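Side-chain contacts in Amuc_1102 (Akkermansia muciniphila, PDB 7DSZ), which is of unconfirmed function but adopts an immunoglobulin-like fold related to archaeal type IV pilus proteins, consistent with a pilus-associated role: residues V82-P85 / Y91-L94; N84-R89 / V120-G125. All blocks are in the same frame, centred on the assembly; numbering follows the deposited sequence.

Contact 1 of 2, residues V82-P85 / Y91-L94; sequences VVNP and YLKL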
ATOM      1  N   VAL C  82     -13.137  10.978  20.207  1.00 23.53           N
ATOM      2  CA  VAL C  82     -13.737   9.905  20.987  1.00 23.89           C
ATOM      3  C   VAL C  82     -13.184   9.991  22.406  1.00 21.36           C
ATOM      4  O   VAL C  82     -12.136  10.593  22.654  1.00 26.33           O
ATOM      5  CB  VAL C  82     -13.461   8.500  20.383  1.00 24.02           C
ATOM      6  CG1 VAL C  82     -13.932   8.437  18.932  1.00 23.52           C
ATOM      7  CG2 VAL C  82     -11.969   8.162  20.463  1.00 22.64           C
ATOM      8  N   VAL C  83     -13.903   9.371  23.340  1.00 30.93           N
ATOM      9  CA  VAL C  83     -13.406   9.266  24.708  1.00 28.57           C
ATOM     10  C   VAL C  83     -12.265   8.259  24.750  1.00 27.38           C
ATOM     11  O   VAL C  83     -12.391   7.143  24.228  1.00 28.35           O
ATOM     12  CB  VAL C  83     -14.533   8.848  25.662  1.00 34.55           C
ATOM     13  CG1 VAL C  83     -13.978   8.624  27.069  1.00 32.58           C
ATOM     14  CG2 VAL C  83     -15.652   9.892  25.670  1.00 34.28           C
ATOM     15  N   ASN C  84     -11.141   8.654  25.365  1.00 29.26           N
ATOM     16  CA  ASN C  84     -10.018   7.746  25.576  1.00 33.55           C
ATOM     17  C   ASN C  84     -10.496   6.586  26.440  1.00 37.12           C
ATOM     18  O   ASN C  84     -10.829   6.787  27.615  1.00 35.22           O
ATOM     19  CB  ASN C  84      -8.836   8.459  26.240  1.00 31.30           C
ATOM     20  CG  ASN C  84      -7.586   7.597  26.279  1.00 30.65           C
ATOM     21  OD1 ASN C  84      -7.655   6.385  26.112  1.00 29.38           O
ATOM     22  ND2 ASN C  84      -6.435   8.223  26.497  1.00 29.96           N
ATOM     23  N   PRO C  85     -10.558   5.366  25.898  1.00 31.98           N
ATOM     24  CA  PRO C  85     -11.049   4.241  26.704  1.00 27.29           C
ATOM     25  C   PRO C  85     -10.099   3.846  27.815  1.00 29.86           C
ATOM     26  O   PRO C  85     -10.512   3.105  28.715  1.00 36.31           O
ATOM     27  CB  PRO C  85     -11.212   3.113  25.677  1.00 27.18           C
ATOM     28  CG  PRO C  85     -10.206   3.443  24.603  1.00 24.41           C
ATOM     29  CD  PRO C  85     -10.160   4.949  24.535  1.00 25.72           C
ATOM     30  N   TYR C  91     -10.407  13.171  25.967  1.00 38.16           N
ATOM     31  CA  TYR C  91     -10.801  12.813  24.614  1.00 33.25           C
ATOM     32  C   TYR C  91      -9.562  12.582  23.765  1.00 30.71           C
ATOM     33  O   TYR C  91      -8.524  13.224  23.959  1.00 33.84           O
ATOM     34  CB  TYR C  91     -11.655  13.914  23.964  1.00 33.43           C
ATOM     35  CG  TYR C  91     -13.014  14.116  24.588  1.00 35.97           C
ATOM     36  CD1 TYR C  91     -14.044  13.229  24.343  1.00 33.11           C
ATOM     37  CD2 TYR C  91     -13.273  15.211  25.407  1.00 45.25           C
ATOM     38  CE1 TYR C  91     -15.291  13.410  24.902  1.00 42.50           C
ATOM     39  CE2 TYR C  91     -14.525  15.404  25.966  1.00 43.05           C
ATOM     40  CZ  TYR C  91     -15.529  14.496  25.711  1.00 46.60           C
ATOM     41  OH  TYR C  91     -16.778  14.662  26.261  1.00 52.81           O
ATOM     42  N   LEU C  92      -9.688  11.668  22.802  1.00 29.16           N
ATOM     43  CA  LEU C  92      -8.680  11.465  21.773  1.00 25.33           C
ATOM     44  C   LEU C  92      -9.126  12.176  20.502  1.00 22.06           C
ATOM     45  O   LEU C  92     -10.273  12.035  20.090  1.00 26.90           O
ATOM     46  CB  LEU C  92      -8.479   9.973  21.491  1.00 24.77           C
ATOM     47  CG  LEU C  92      -7.946   9.185  22.688  1.00 27.99           C
ATOM     48  CD1 LEU C  92      -7.822   7.709  22.346  1.00 29.45           C
ATOM     49  CD2 LEU C  92      -6.605   9.770  23.142  1.00 27.88           C
ATOM     50  N   LYS C  93      -8.227  12.936  19.899  1.00 26.90           N
ATOM     51  CA  LYS C  93      -8.488  13.576  18.615  1.00 26.73           C
ATOM     52  C   LYS C  93      -7.743  12.800  17.538  1.00 21.71           C
ATOM     53  O   LYS C  93      -6.509  12.722  17.562  1.00 24.84           O
ATOM     54  CB  LYS C  93      -8.066  15.043  18.628  1.00 26.38           C
ATOM     55  CG  LYS C  93      -8.341  15.763  17.314  1.00 27.17           C
ATOM     56  CD  LYS C  93      -8.278  17.278  17.463  1.00 30.95           C
ATOM     57  CE  LYS C  93      -6.896  17.731  17.915  1.00 29.33           C
ATOM     58  NZ  LYS C  93      -6.822  19.220  18.083  1.00 32.53           N
ATOM     59  N   LEU C  94      -8.499  12.211  16.615  1.00 22.56           N
ATOM     60  CA  LEU C  94      -7.959  11.425  15.515  1.00 19.92           C
ATOM     61  C   LEU C  94      -7.991  12.271  14.250  1.00 20.82           C
ATOM     62  O   LEU C  94      -8.998  12.927  13.966  1.00 20.82           O
ATOM     63  CB  LEU C  94      -8.775  10.150  15.311  1.00 20.13           C
ATOM     64  CG  LEU C  94      -9.131   9.386  16.585  1.00 23.30           C
ATOM     65  CD1 LEU C  94      -9.869   8.107  16.196  1.00 21.48           C
ATOM     66  CD2 LEU C  94      -7.879   9.086  17.430  1.00 21.44           C
TER
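V82 and L92 form an antiparallel hydrogen-bonded pair, their CA atoms 5.3 Å apart, and V83 pairs with Y91 as the non-hydrogen-bonded pair that follows. They close the loop end of the beta hairpin made by strands 70-83 and 91-104 in the Ig-like fold of Amuc_1102. Of the two bonds in the V82-L92 pair, that from L92 N to V82 O is the shorter at 2.7 Å. V82 O is also approached by the CA of Y91, a CA-H...O contact beside the stronger bond, and lies near the plane of the Y91 ring at its edge.

The side chains of V82 and L92 lie on one face of the sheet, where V82 CG2 packs against L92 CB at 4.1 Å. L92 extends past the last pair to N84, in the turn. Its CG, anti to the carbonyl carbon (chi1 -63°), meets N84 CB at 3.7 Å, and both methyls face the amide from one side, CD1 and CD2 each 3.9 Å from N84 CG. The polar end of N84 is held by other partners: ND2 donates to Q90 OE1 and to T12 O of the second subunit. P85 CD touches L92 CD1 more loosely, and Y175 covers both residues. The side chains of V83 and Y91 diverge from each other at their bases, yet CG2 of V83 still comes within 3.6 Å of CE1 of Y91, oblique to the ring.

Contact 2 of 2, residues N84-R89 / V120-G125; sequences NPDRSR and VKRITG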
ATOM      1  N   ASN C  84     -11.141   8.654  25.365  1.00 29.26           N
ATOM      2  CA  ASN C  84     -10.018   7.746  25.576  1.00 33.55           C
ATOM      3  C   ASN C  84     -10.496   6.586  26.440  1.00 37.12           C
ATOM      4  O   ASN C  84     -10.829   6.787  27.615  1.00 35.22           O
ATOM      5  CB  ASN C  84      -8.836   8.459  26.240  1.00 31.30           C
ATOM      6  CG  ASN C  84      -7.586   7.597  26.279  1.00 30.65           C
ATOM      7  OD1 ASN C  84      -7.655   6.385  26.112  1.00 29.38           O
ATOM      8  ND2 ASN C  84      -6.435   8.223  26.497  1.00 29.96           N
ATOM      9  N   PRO C  85     -10.558   5.366  25.898  1.00 31.98           N
ATOM     10  CA  PRO C  85     -11.049   4.241  26.704  1.00 27.29           C
ATOM     11  C   PRO C  85     -10.099   3.846  27.815  1.00 29.86           C
ATOM     12  O   PRO C  85     -10.512   3.105  28.715  1.00 36.31           O
ATOM     13  CB  PRO C  85     -11.212   3.113  25.677  1.00 27.18           C
ATOM     14  CG  PRO C  85     -10.206   3.443  24.603  1.00 24.41           C
ATOM     15  CD  PRO C  85     -10.160   4.949  24.535  1.00 25.72           C
ATOM     16  N   ASP C  86      -8.842   4.294  27.769  1.00 30.00           N
ATOM     17  CA  ASP C  86      -7.865   3.997  28.807  1.00 30.81           C
ATOM     18  C   ASP C  86      -7.779   5.070  29.878  1.00 44.01           C
ATOM     19  O   ASP C  86      -7.295   4.785  30.980  1.00 41.22           O
ATOM     20  CB  ASP C  86      -6.471   3.825  28.205  1.00 28.67           C
ATOM     21  CG  ASP C  86      -6.331   2.547  27.425  1.00 33.09           C
ATOM     22  OD1 ASP C  86      -6.992   1.556  27.794  1.00 31.96           O
ATOM     23  OD2 ASP C  86      -5.567   2.540  26.434  1.00 37.40           O
ATOM     24  N   ARG C  87      -8.203   6.312  29.567  1.00 39.13           N
ATOM     25  CA  ARG C  87      -8.196   7.438  30.517  1.00 42.74           C
ATOM     26  C   ARG C  87      -9.453   8.250  30.221  1.00 40.28           C
ATOM     27  O   ARG C  87      -9.416   9.247  29.492  1.00 51.51           O
ATOM     28  CB  ARG C  87      -6.935   8.292  30.388  1.00 44.30           C
ATOM     29  CG  ARG C  87      -5.629   7.521  30.472  1.00 46.16           C
ATOM     30  CD  ARG C  87      -4.522   8.257  29.743  1.00 50.52           C
ATOM     31  NE  ARG C  87      -4.272   9.583  30.306  1.00 64.12           N
ATOM     32  CZ  ARG C  87      -3.218   9.887  31.056  1.00 63.09           C
ATOM     33  NH1 ARG C  87      -2.312   8.960  31.330  1.00 66.75           N
ATOM     34  NH2 ARG C  87      -3.063  11.117  31.525  1.00 68.49           N
ATOM     35  N   SER C  88     -10.575   7.817  30.792  1.00 42.70           N
ATOM     36  CA  SER C  88     -11.881   8.370  30.442  1.00 54.57           C
ATOM     37  C   SER C  88     -12.028   9.848  30.790  1.00 57.06           C
ATOM     38  O   SER C  88     -13.030  10.461  30.405  1.00 54.22           O
ATOM     39  CB  SER C  88     -12.977   7.566  31.136  1.00 59.95           C
ATOM     40  OG  SER C  88     -12.682   7.424  32.514  1.00 64.78           O
ATOM     41  N   ARG C  89     -11.065  10.433  31.503  1.00 50.49           N
ATOM     42  CA  ARG C  89     -11.101  11.861  31.772  1.00 52.80           C
ATOM     43  C   ARG C  89     -10.794  12.704  30.536  1.00 57.28           C
ATOM     44  O   ARG C  89     -11.005  13.921  30.570  1.00 49.44           O
ATOM     45  CB  ARG C  89     -10.119  12.186  32.904  1.00 64.98           C
ATOM     46  CG  ARG C  89     -10.607  13.250  33.884  1.00 66.32           C
ATOM     47  CD  ARG C  89     -10.162  12.972  35.331  1.00 73.26           C
ATOM     48  NE  ARG C  89      -9.184  11.888  35.438  1.00 79.72           N
ATOM     49  CZ  ARG C  89      -8.503  11.597  36.546  1.00 81.54           C
ATOM     50  NH1 ARG C  89      -8.685  12.313  37.648  1.00 75.73           N
ATOM     51  NH2 ARG C  89      -7.634  10.592  36.552  1.00 77.15           N
ATOM     52  N   VAL C 120     -12.404   0.201  16.720  1.00 19.89           N
ATOM     53  CA  VAL C 120     -13.771   0.386  17.220  1.00 20.09           C
ATOM     54  C   VAL C 120     -13.983  -0.400  18.509  1.00 20.09           C
ATOM     55  O   VAL C 120     -14.560   0.112  19.480  1.00 22.11           O
ATOM     56  CB  VAL C 120     -14.799  -0.010  16.146  1.00 20.27           C
ATOM     57  CG1 VAL C 120     -16.223   0.020  16.719  1.00 23.05           C
ATOM     58  CG2 VAL C 120     -14.663   0.911  14.937  1.00 17.87           C
ATOM     59  N   LYS C 121     -13.523  -1.649  18.537  1.00 19.24           N
ATOM     60  CA  LYS C 121     -13.701  -2.471  19.731  1.00 22.70           C
ATOM     61  C   LYS C 121     -12.916  -1.901  20.904  1.00 26.62           C
ATOM     62  O   LYS C 121     -13.404  -1.893  22.042  1.00 23.79           O
ATOM     63  CB  LYS C 121     -13.283  -3.915  19.450  1.00 24.51           C
ATOM     64  CG  LYS C 121     -13.438  -4.829  20.679  1.00 29.56           C
ATOM     65  CD  LYS C 121     -13.284  -6.299  20.331  1.00 30.48           C
ATOM     66  CE  LYS C 121     -13.615  -7.161  21.552  1.00 45.77           C
ATOM     67  NZ  LYS C 121     -13.205  -8.577  21.367  1.00 47.39           N
ATOM     68  N   ARG C 122     -11.698  -1.418  20.646  1.00 20.69           N
ATOM     69  CA  ARG C 122     -10.902  -0.795  21.703  1.00 21.27           C
ATOM     70  C   ARG C 122     -11.591   0.446  22.262  1.00 27.04           C
ATOM     71  O   ARG C 122     -11.606   0.664  23.483  1.00 22.70           O
ATOM     72  CB  ARG C 122      -9.520  -0.437  21.167  1.00 20.11           C
ATOM     73  CG  ARG C 122      -8.572   0.106  22.237  1.00 21.22           C
ATOM     74  CD  ARG C 122      -7.190   0.351  21.691  1.00 19.02           C
ATOM     75  NE  ARG C 122      -6.317   0.809  22.769  1.00 21.33           N
ATOM     76  CZ  ARG C 122      -5.195   1.492  22.592  1.00 26.64           C
ATOM     77  NH1 ARG C 122      -4.772   1.771  21.362  1.00 21.13           N
ATOM     78  NH2 ARG C 122      -4.493   1.896  23.646  1.00 28.25           N
ATOM     79  N   ILE C 123     -12.169   1.275  21.387  1.00 21.73           N
ATOM     80  CA  ILE C 123     -12.807   2.513  21.841  1.00 22.79           C
ATOM     81  C   ILE C 123     -14.068   2.210  22.639  1.00 25.05           C
ATOM     82  O   ILE C 123     -14.312   2.808  23.695  1.00 27.02           O
ATOM     83  CB  ILE C 123     -13.117   3.436  20.645  1.00 21.31           C
ATOM     84  CG1 ILE C 123     -11.829   4.012  20.052  1.00 20.15           C
ATOM     85  CG2 ILE C 123     -14.042   4.595  21.090  1.00 23.62           C
ATOM     86  CD1 ILE C 123     -12.044   4.675  18.662  1.00 21.06           C
ATOM     87  N   THR C 124     -14.888   1.281  22.156  1.00 24.75           N
ATOM     88  CA  THR C 124     -16.232   1.099  22.685  1.00 30.56           C
ATOM     89  C   THR C 124     -16.358  -0.071  23.643  1.00 33.03           C
ATOM     90  O   THR C 124     -17.339  -0.127  24.390  1.00 34.98           O
ATOM     91  CB  THR C 124     -17.236   0.884  21.550  1.00 28.59           C
ATOM     92  OG1 THR C 124     -17.008  -0.391  20.943  1.00 26.24           O
ATOM     93  CG2 THR C 124     -17.111   1.987  20.507  1.00 28.79           C
ATOM     94  N   GLY C 125     -15.409  -1.007  23.619  1.00 28.48           N
ATOM     95  CA  GLY C 125     -15.465  -2.174  24.465  1.00 33.08           C
ATOM     96  C   GLY C 125     -16.202  -3.351  23.874  1.00 36.88           C
ATOM     97  O   GLY C 125     -16.194  -4.431  24.478  1.00 39.06           O
TER
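R122 joins D86 in a salt bridge that ties the hairpin loop 84-89 to the last turn of helix 117-124. From CB the arginine leaves the helix with CG anti to the backbone N (chi1 -175°), and it stays extended through CD to NE. CG passes 4.4 Å from P85 CG, the nearest meeting of those two side chains. NE binds S68 OG of the second subunit, and beyond CZ the two terminal nitrogens part: NH1 donates to N102 OD1 of the second subunit, whereas NH2 is shared by two carboxylates. One is D72 of the second subunit, its strongest partner; the other is D86, whose OD2 accepts from NH2 at 3.1 Å with a bent N-H...O angle of 144°. OD2 lies near the guanidinium edge, tilted a little out of its plane, and the carboxylate and guanidinium planes stand 52° apart.

D86 OD1 accepts from S68 N of the second subunit, and D86 N donates to N84 OD1 at 2.9 Å, closing an Asx turn that sets the aspartate's backbone in place. A methionine at R122 would probably leave D86 OD2 and D72 of the second subunit without their shared cationic mate and weaken the grip on the neighbouring subunit.

Beside the salt bridge, P85 lays its ring against the helix backbone: CG is 3.3 Å from R122 O, and CB 3.7 Å from I123 O. Y175 packs on P85, R122 and I123. The helix, which follows strand 109-115 of the three-stranded sheet, thus lies against the turn between strands 70-83 and 91-104 of the mixed sheet, with the second subunit alongside both.

The two contacts have centres 7 Å apart and share N84 and P85, where strand 70-83 passes into its turn. Contact 1 joins the two strands of the hairpin; contact 2 carries the same turn onto helix 117-124, which comes later in the chain, after strands 91-104 and 109-115. They also touch directly, V82 CG2 packing 3.9 Å from I123 CD1. Y175 packs on residues of both, so hairpin end, helix and Y175 form one continuous patch on the same side of the chain's centre. Both contacts reach the second subunit, which places this corner of the Ig-like fold at a subunit interface of the three-chain assembly.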